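PDB 6S1Y: angiotensin-converting enzyme from Anopheles gambiae, which probably acts as a zinc-dependent peptidyl dipeptidase, cleaving dipeptides from the C-terminal ends of peptide substrates. Local coordinates for residues 299-304 with 541-546; 363-368 with 382-387. All blocks are in the same frame, centred on the assembly; numbering follows the deposited sequence.

Contact 1 (299-304 with 541-546); sequences SLNMTK and QLKEML. With NAG (2-acetamido-2-deoxy-beta-D-glucopyranose), chain C.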
loop_
_atom_site.group_PDB
_atom_site.type_symbol
_atom_site.label_atom_id
_atom_site.label_comp_id
_atom_site.label_asym_id
_atom_site.label_seq_id
_atom_site.Cartn_x
_atom_site.Cartn_y
_atom_site.Cartn_z
ATOM N N SER A 299 -13.024 -0.856 20.561
ATOM C CA SER A 299 -12.360 -1.489 21.693
ATOM C C SER A 299 -11.114 -0.737 22.133
ATOM O O SER A 299 -10.641 -0.946 23.257
ATOM C CB SER A 299 -11.971 -2.925 21.339
ATOM O OG SER A 299 -10.679 -2.957 20.725
ATOM N N LEU A 300 -10.542 0.105 21.267
ATOM C CA LEU A 300 -9.359 0.881 21.620
ATOM C C LEU A 300 -9.701 2.303 22.067
ATOM O O LEU A 300 -8.810 3.165 22.102
ATOM C CB LEU A 300 -8.380 0.945 20.443
ATOM C CG LEU A 300 -7.822 -0.372 19.889
ATOM C CD1 LEU A 300 -7.055 -0.149 18.590
ATOM C CD2 LEU A 300 -6.927 -1.053 20.907
ATOM N N ASN A 301 -10.971 2.566 22.400
ATOM C CA ASN A 301 -11.419 3.916 22.741
ATOM C C ASN A 301 -11.122 4.898 21.613
ATOM O O ASN A 301 -10.717 6.037 21.845
ATOM C CB ASN A 301 -10.795 4.413 24.041
ATOM C CG ASN A 301 -11.567 5.582 24.652
ATOM O OD1 ASN A 301 -12.790 5.573 24.682
ATOM N ND2 ASN A 301 -10.841 6.596 25.128
ATOM N N MET A 302 -11.331 4.455 20.384
ATOM C CA MET A 302 -11.137 5.264 19.192
ATOM C C MET A 302 -12.489 5.448 18.520
ATOM O O MET A 302 -13.460 4.786 18.865
ATOM C CB MET A 302 -10.099 4.612 18.251
ATOM C CG MET A 302 -8.685 4.519 18.886
ATOM S SD MET A 302 -7.339 3.825 17.848
ATOM C CE MET A 302 -7.039 5.202 16.750
ATOM N N THR A 303 -12.539 6.340 17.529
ATOM C CA THR A 303 -13.817 6.826 17.034
ATOM C C THR A 303 -14.584 5.746 16.289
ATOM O O THR A 303 -14.045 5.096 15.388
ATOM C CB THR A 303 -13.611 8.027 16.118
ATOM O OG1 THR A 303 -12.943 9.066 16.839
ATOM C CG2 THR A 303 -14.958 8.528 15.584
ATOM N N LYS A 304 -15.850 5.569 16.662
ATOM C CA LYS A 304 -16.770 4.702 15.942
ATOM C C LYS A 304 -17.087 5.295 14.573
ATOM O O LYS A 304 -17.107 6.512 14.393
ATOM C CB LYS A 304 -18.069 4.538 16.746
ATOM C CG LYS A 304 -19.076 3.555 16.163
ATOM C CD LYS A 304 -20.515 3.956 16.498
ATOM C CE LYS A 304 -21.305 2.800 17.108
ATOM N NZ LYS A 304 -21.122 1.500 16.389
ATOM N N GLN A 541 -2.656 6.271 23.401
ATOM C CA GLN A 541 -1.413 6.794 22.845
ATOM C C GLN A 541 -1.469 6.846 21.321
ATOM O O GLN A 541 -0.915 7.765 20.706
ATOM C CB GLN A 541 -0.225 5.958 23.305
ATOM C CG GLN A 541 0.171 6.192 24.762
ATOM C CD GLN A 541 0.649 7.605 25.014
ATOM O OE1 GLN A 541 1.652 8.044 24.444
ATOM N NE2 GLN A 541 -0.075 8.328 25.864
ATOM N N LEU A 542 -2.159 5.895 20.698
ATOM C CA LEU A 542 -2.296 5.920 19.249
ATOM C C LEU A 542 -3.141 7.110 18.795
ATOM O O LEU A 542 -2.719 7.871 17.910
ATOM C CB LEU A 542 -2.882 4.587 18.778
ATOM C CG LEU A 542 -3.082 4.388 17.281
ATOM C CD1 LEU A 542 -1.788 4.572 16.511
ATOM C CD2 LEU A 542 -3.664 2.999 17.010
ATOM N N LYS A 543 -4.329 7.292 19.400
ATOM C CA LYS A 543 -5.160 8.478 19.158
ATOM C C LYS A 543 -4.336 9.761 19.146
ATOM O O LYS A 543 -4.468 10.598 18.248
ATOM C CB LYS A 543 -6.232 8.635 20.245
ATOM C CG LYS A 543 -7.416 7.733 20.173
ATOM C CD LYS A 543 -8.260 7.881 21.446
ATOM C CE LYS A 543 -9.003 9.205 21.512
ATOM N NZ LYS A 543 -9.670 9.379 22.830
ATOM N N GLU A 544 -3.510 9.945 20.177
ATOM C CA GLU A 544 -2.730 11.169 20.298
ATOM C C GLU A 544 -1.846 11.378 19.072
ATOM O O GLU A 544 -1.771 12.485 18.525
ATOM C CB GLU A 544 -1.885 11.122 21.580
ATOM C CG GLU A 544 -1.338 12.480 22.006
ATOM C CD GLU A 544 -0.358 12.411 23.181
ATOM O OE1 GLU A 544 -0.570 11.586 24.096
ATOM O OE2 GLU A 544 0.630 13.194 23.184
ATOM N N MET A 545 -1.158 10.328 18.625
ATOM C CA MET A 545 -0.296 10.475 17.456
ATOM C C MET A 545 -1.115 10.861 16.228
ATOM O O MET A 545 -0.777 11.811 15.519
ATOM C CB MET A 545 0.486 9.184 17.207
ATOM C CG MET A 545 1.415 9.255 15.997
ATOM S SD MET A 545 2.532 7.818 15.879
ATOM C CE MET A 545 1.445 6.551 15.259
ATOM N N LEU A 546 -2.214 10.153 15.984
ATOM C CA LEU A 546 -3.009 10.399 14.791
ATOM C C LEU A 546 -3.700 11.752 14.823
ATOM O O LEU A 546 -3.896 12.358 13.767
ATOM C CB LEU A 546 -4.049 9.294 14.625
ATOM C CG LEU A 546 -3.494 7.870 14.636
ATOM C CD1 LEU A 546 -4.605 6.879 14.316
ATOM C CD2 LEU A 546 -2.343 7.730 13.668
HETATM C C1 NAG C . -11.411 7.766 25.762
HETATM C C2 NAG C . -10.898 7.805 27.207
HETATM C C3 NAG C . -11.395 9.062 27.921
HETATM C C4 NAG C . -11.075 10.319 27.119
HETATM C C5 NAG C . -11.594 10.161 25.686
HETATM C C6 NAG C . -11.193 11.298 24.776
HETATM C C7 NAG C . -10.444 5.696 28.387
HETATM C C8 NAG C . -11.045 4.517 29.085
HETATM N N2 NAG C . -11.307 6.609 27.928
HETATM O O3 NAG C . -10.754 9.130 29.188
HETATM O O4 NAG C . -11.667 11.461 27.744
HETATM O O5 NAG C . -11.052 8.967 25.095
HETATM O O6 NAG C . -11.674 11.093 23.454
HETATM O O7 NAG C . -9.230 5.820 28.252
#
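The side chain of Met302 reaches from the loop onto helix 536-547 and supplies the tightly packed part of this contact. Extended at first and then bent at chi3 (75°), it crosses Leu542 and Leu546 at about a right angle, so that its sulfur and methyl meet two leucines one helical turn apart: SD lies 3.9 Å from CD2 of Leu542, and CE lies 3.8 Å from CD1 of Leu546. Nearer the backbone, CG of Met302 packs at 3.7 Å against CG of Lys543, the two side chains running past each other in opposite directions. Met302, Leu542 and Leu546 are all buried, with Gln363 of helix 349-368 against Met302 and Tyr364 against Leu546. The loop gets its sharp turn from a Schellman motif that ends helix 286-299, in which Asn301, with positive phi (57°), is the C-prime residue, with hydrogen bonds from Met302 N to Phe297 O and from Asn301 N to Thr298 O. The outward side is looser and polar, and sugar takes part in it. Asn301 carries an N-linked glycan, ND2 covalently bonded to C1 of the NAG. Lys543 passes CD by the Asn301 carbonyl O and bends at chi3 (72°), which brings NZ to the sugar, where it donates a 2.7 Å hydrogen bond to O6. Asn540 ND2, also on helix 536-547, hydrogen-bonds the same NAG.

Contact 2 (363-368 with 382-387); sequences QYYLQY and GFHEAV. With ZN (zinc ion), chain G; KSN ((2~{S})-2-[[(4~{S})-4-azanyl-5-oxidanyl-5-oxidanylidene-pentanoyl]amino]pentanedioic acid), chain H.
Apolar packing joins the two helices chiefly through Tyr364, whose ring lies between His384 and Val387: its CD2 touches CG2 of Val387 at 3.7 Å, and farther out the hydroxyl OH comes within 3.6 Å of Phe383 CB. Among the aromatic contacts, CD2 of Tyr364 sits over the centre of one face of the His384 imidazole, with the two planes inclined at 34°. Tyr365 approaches the same imidazole obliquely, CE1 being 3.3 Å from His384 CE1. Helix 349-368 carries the HExxH zinc motif of this peptidase family and helix 381-395 the third protein ligand, so the aromatic cluster lies behind the metal site. Hydrogen bonds hold the imidazole at both nitrogens. NE2 of His384 donates to OH of Tyr368 at 2.9 Å, with the oxygen in the ring plane, and ND1 pairs with ND1 of the zinc ligand His361, making His384 a second-shell residue. The hydroxyls of Tyr364 and Tyr365 are hydrogen-bonded to Ala379 N and Ala330 O, respectively. Metal coordination follows on the residue after His384: Glu385, bent at chi2 (-58°), binds zinc through OE1 at 1.9 Å, alongside His357, His361 and carboxylate oxygens O14 and O15 of the bound gamma-glutamyl-glutamate.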
loop_
_atom_site.group_PDB
_atom_site.type_symbol
_atom_site.label_atom_id
_atom_site.label_comp_id
_atom_site.label_asym_id
_atom_site.label_seq_id
_atom_site.Cartn_x
_atom_site.Cartn_y
_atom_site.Cartn_z
ATOM N N GLN A 363 -10.021 5.843 10.126
ATOM C CA GLN A 363 -9.793 6.269 11.500
ATOM C C GLN A 363 -8.831 7.446 11.552
ATOM O O GLN A 363 -9.001 8.367 12.354
ATOM C CB GLN A 363 -9.253 5.107 12.323
ATOM C CG GLN A 363 -9.027 5.444 13.789
ATOM C CD GLN A 363 -10.329 5.738 14.534
ATOM O OE1 GLN A 363 -10.360 6.595 15.422
ATOM N NE2 GLN A 363 -11.400 5.022 14.177
ATOM N N TYR A 364 -7.798 7.432 10.721
ATOM C CA TYR A 364 -6.867 8.549 10.715
ATOM C C TYR A 364 -7.603 9.821 10.303
ATOM O O TYR A 364 -7.492 10.860 10.963
ATOM C CB TYR A 364 -5.703 8.230 9.778
ATOM C CG TYR A 364 -4.335 8.829 10.100
ATOM C CD1 TYR A 364 -4.179 9.914 10.951
ATOM C CD2 TYR A 364 -3.185 8.286 9.513
ATOM C CE1 TYR A 364 -2.901 10.454 11.210
ATOM C CE2 TYR A 364 -1.922 8.796 9.768
ATOM C CZ TYR A 364 -1.773 9.883 10.611
ATOM O OH TYR A 364 -0.488 10.358 10.826
ATOM N N TYR A 365 -8.393 9.737 9.221
ATOM C CA TYR A 365 -9.234 10.857 8.812
ATOM C C TYR A 365 -10.033 11.390 10.002
ATOM O O TYR A 365 -10.015 12.594 10.291
ATOM C CB TYR A 365 -10.185 10.426 7.684
ATOM C CG TYR A 365 -9.548 9.958 6.364
ATOM C CD1 TYR A 365 -8.267 10.353 5.985
ATOM C CD2 TYR A 365 -10.249 9.110 5.509
ATOM C CE1 TYR A 365 -7.707 9.922 4.795
ATOM C CE2 TYR A 365 -9.701 8.680 4.307
ATOM C CZ TYR A 365 -8.433 9.086 3.957
ATOM O OH TYR A 365 -7.903 8.638 2.766
ATOM N N LEU A 366 -10.727 10.496 10.722
ATOM C CA LEU A 366 -11.586 10.933 11.817
ATOM C C LEU A 366 -10.782 11.576 12.933
ATOM O O LEU A 366 -11.249 12.537 13.554
ATOM C CB LEU A 366 -12.409 9.764 12.354
ATOM C CG LEU A 366 -13.420 9.225 11.341
ATOM C CD1 LEU A 366 -13.981 7.890 11.796
ATOM C CD2 LEU A 366 -14.583 10.224 11.095
ATOM N N GLN A 367 -9.552 11.108 13.169
ATOM C CA GLN A 367 -8.772 11.618 14.294
ATOM C C GLN A 367 -8.209 13.012 14.038
ATOM O O GLN A 367 -7.950 13.748 14.996
ATOM C CB GLN A 367 -7.621 10.663 14.626
ATOM C CG GLN A 367 -8.072 9.357 15.251
ATOM C CD GLN A 367 -8.638 9.555 16.652
ATOM O OE1 GLN A 367 -8.099 10.328 17.439
ATOM N NE2 GLN A 367 -9.717 8.851 16.963
ATOM N N TYR A 368 -7.978 13.398 12.787
ATOM C CA TYR A 368 -7.399 14.712 12.533
ATOM C C TYR A 368 -8.341 15.659 11.786
ATOM O O TYR A 368 -7.912 16.738 11.369
ATOM C CB TYR A 368 -6.050 14.581 11.798
ATOM C CG TYR A 368 -6.014 13.963 10.400
ATOM C CD1 TYR A 368 -6.862 14.397 9.382
ATOM C CD2 TYR A 368 -5.063 12.988 10.078
ATOM C CE1 TYR A 368 -6.794 13.843 8.094
ATOM C CE2 TYR A 368 -4.991 12.429 8.803
ATOM C CZ TYR A 368 -5.847 12.866 7.812
ATOM O OH TYR A 368 -5.760 12.319 6.549
ATOM N N GLY A 382 3.834 7.218 4.976
ATOM C CA GLY A 382 3.903 5.898 5.567
ATOM C C GLY A 382 3.089 5.755 6.827
ATOM O O GLY A 382 2.599 4.659 7.130
ATOM N N PHE A 383 2.935 6.830 7.596
ATOM C CA PHE A 383 2.044 6.750 8.750
ATOM C C PHE A 383 0.634 6.356 8.327
ATOM O O PHE A 383 -0.010 5.533 8.981
ATOM C CB PHE A 383 1.990 8.082 9.491
ATOM C CG PHE A 383 3.146 8.324 10.408
ATOM C CD1 PHE A 383 4.440 8.303 9.933
ATOM C CD2 PHE A 383 2.924 8.624 11.742
ATOM C CE1 PHE A 383 5.497 8.546 10.769
ATOM C CE2 PHE A 383 3.971 8.881 12.584
ATOM C CZ PHE A 383 5.268 8.839 12.106
ATOM N N HIS A 384 0.129 6.933 7.235
ATOM C CA HIS A 384 -1.236 6.628 6.813
ATOM C C HIS A 384 -1.404 5.160 6.456
ATOM O O HIS A 384 -2.419 4.537 6.798
ATOM C CB HIS A 384 -1.616 7.484 5.622
ATOM C CG HIS A 384 -2.841 8.297 5.853
ATOM N ND1 HIS A 384 -4.086 7.729 6.005
ATOM C CD2 HIS A 384 -3.015 9.631 5.987
ATOM C CE1 HIS A 384 -4.980 8.679 6.199
ATOM N NE2 HIS A 384 -4.356 9.842 6.196
ATOM N N GLU A 385 -0.412 4.586 5.753
ATOM C CA GLU A 385 -0.494 3.182 5.362
ATOM C C GLU A 385 -0.278 2.244 6.539
ATOM O O GLU A 385 -0.739 1.104 6.503
ATOM C CB GLU A 385 0.535 2.912 4.256
ATOM C CG GLU A 385 0.410 3.856 3.070
ATOM C CD GLU A 385 -0.971 3.799 2.452
ATOM O OE1 GLU A 385 -1.650 2.764 2.612
ATOM O OE2 GLU A 385 -1.369 4.800 1.832
ATOM N N ALA A 386 0.379 2.706 7.594
ATOM C CA ALA A 386 0.707 1.832 8.717
ATOM C C ALA A 386 -0.466 1.564 9.653
ATOM O O ALA A 386 -0.497 0.513 10.308
ATOM C CB ALA A 386 1.858 2.444 9.521
ATOM N N VAL A 387 -1.447 2.471 9.726
ATOM C CA VAL A 387 -2.389 2.444 10.847
ATOM C C VAL A 387 -3.183 1.138 10.865
ATOM O O VAL A 387 -3.234 0.439 11.882
ATOM C CB VAL A 387 -3.343 3.653 10.796
ATOM C CG1 VAL A 387 -4.413 3.486 11.864
ATOM C CG2 VAL A 387 -2.575 4.951 10.966
HETATM ZN ZN ZN G . -3.483 2.424 2.092
HETATM C C10 KSN H . -5.315 5.278 -3.483
HETATM C C13 KSN H . -4.462 2.092 -0.207
HETATM C C17 KSN H . -1.343 -3.033 -2.812
HETATM C C02 KSN H . -1.506 -2.735 -1.316
HETATM C C03 KSN H . -2.271 -1.449 -0.970
HETATM C C04 KSN H . -3.186 -0.879 -2.041
HETATM C C05 KSN H . -4.683 -0.772 -1.647
HETATM C C07 KSN H . -4.716 1.811 -1.708
HETATM C C08 KSN H . -5.500 2.911 -2.412
HETATM C C09 KSN H . -4.715 4.232 -2.523
HETATM N N01 KSN H . -0.192 -2.653 -0.668
HETATM N N06 KSN H . -5.390 0.514 -1.556
HETATM O O11 KSN H . -6.149 4.912 -4.368
HETATM O O12 KSN H . -4.977 6.510 -3.413
HETATM O O14 KSN H . -5.356 1.762 0.621
HETATM O O15 KSN H . -3.398 2.592 0.205
HETATM O O16 KSN H . -5.311 -1.774 -1.477
HETATM O O18 KSN H . -2.268 -3.668 -3.387
HETATM O O19 KSN H . -0.345 -2.694 -3.502
#

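In the fold
Followed from the N terminus, the chain leaves helix 286-299 through segment 299-304, runs on to helix 349-368, turns through a short connection and enters helix 381-395. There contact 2 closes a short loop, with 13 residues between 363-368 and 382-387. Contact 1 closes only when helix 536-547 returns to the 299-304 loop, 237 residues on, so the short closure lies wholly within the long one. Their centres are about 10 Å apart, and they touch directly: Thr303 O probably accepts a hydrogen bond from Gln363 NE2 at 2.9 Å. Helix 349-368 is thus shared: it packs on the glycan-bearing loop and helix 536-547, and on helix 381-395 as its zinc-binding partner.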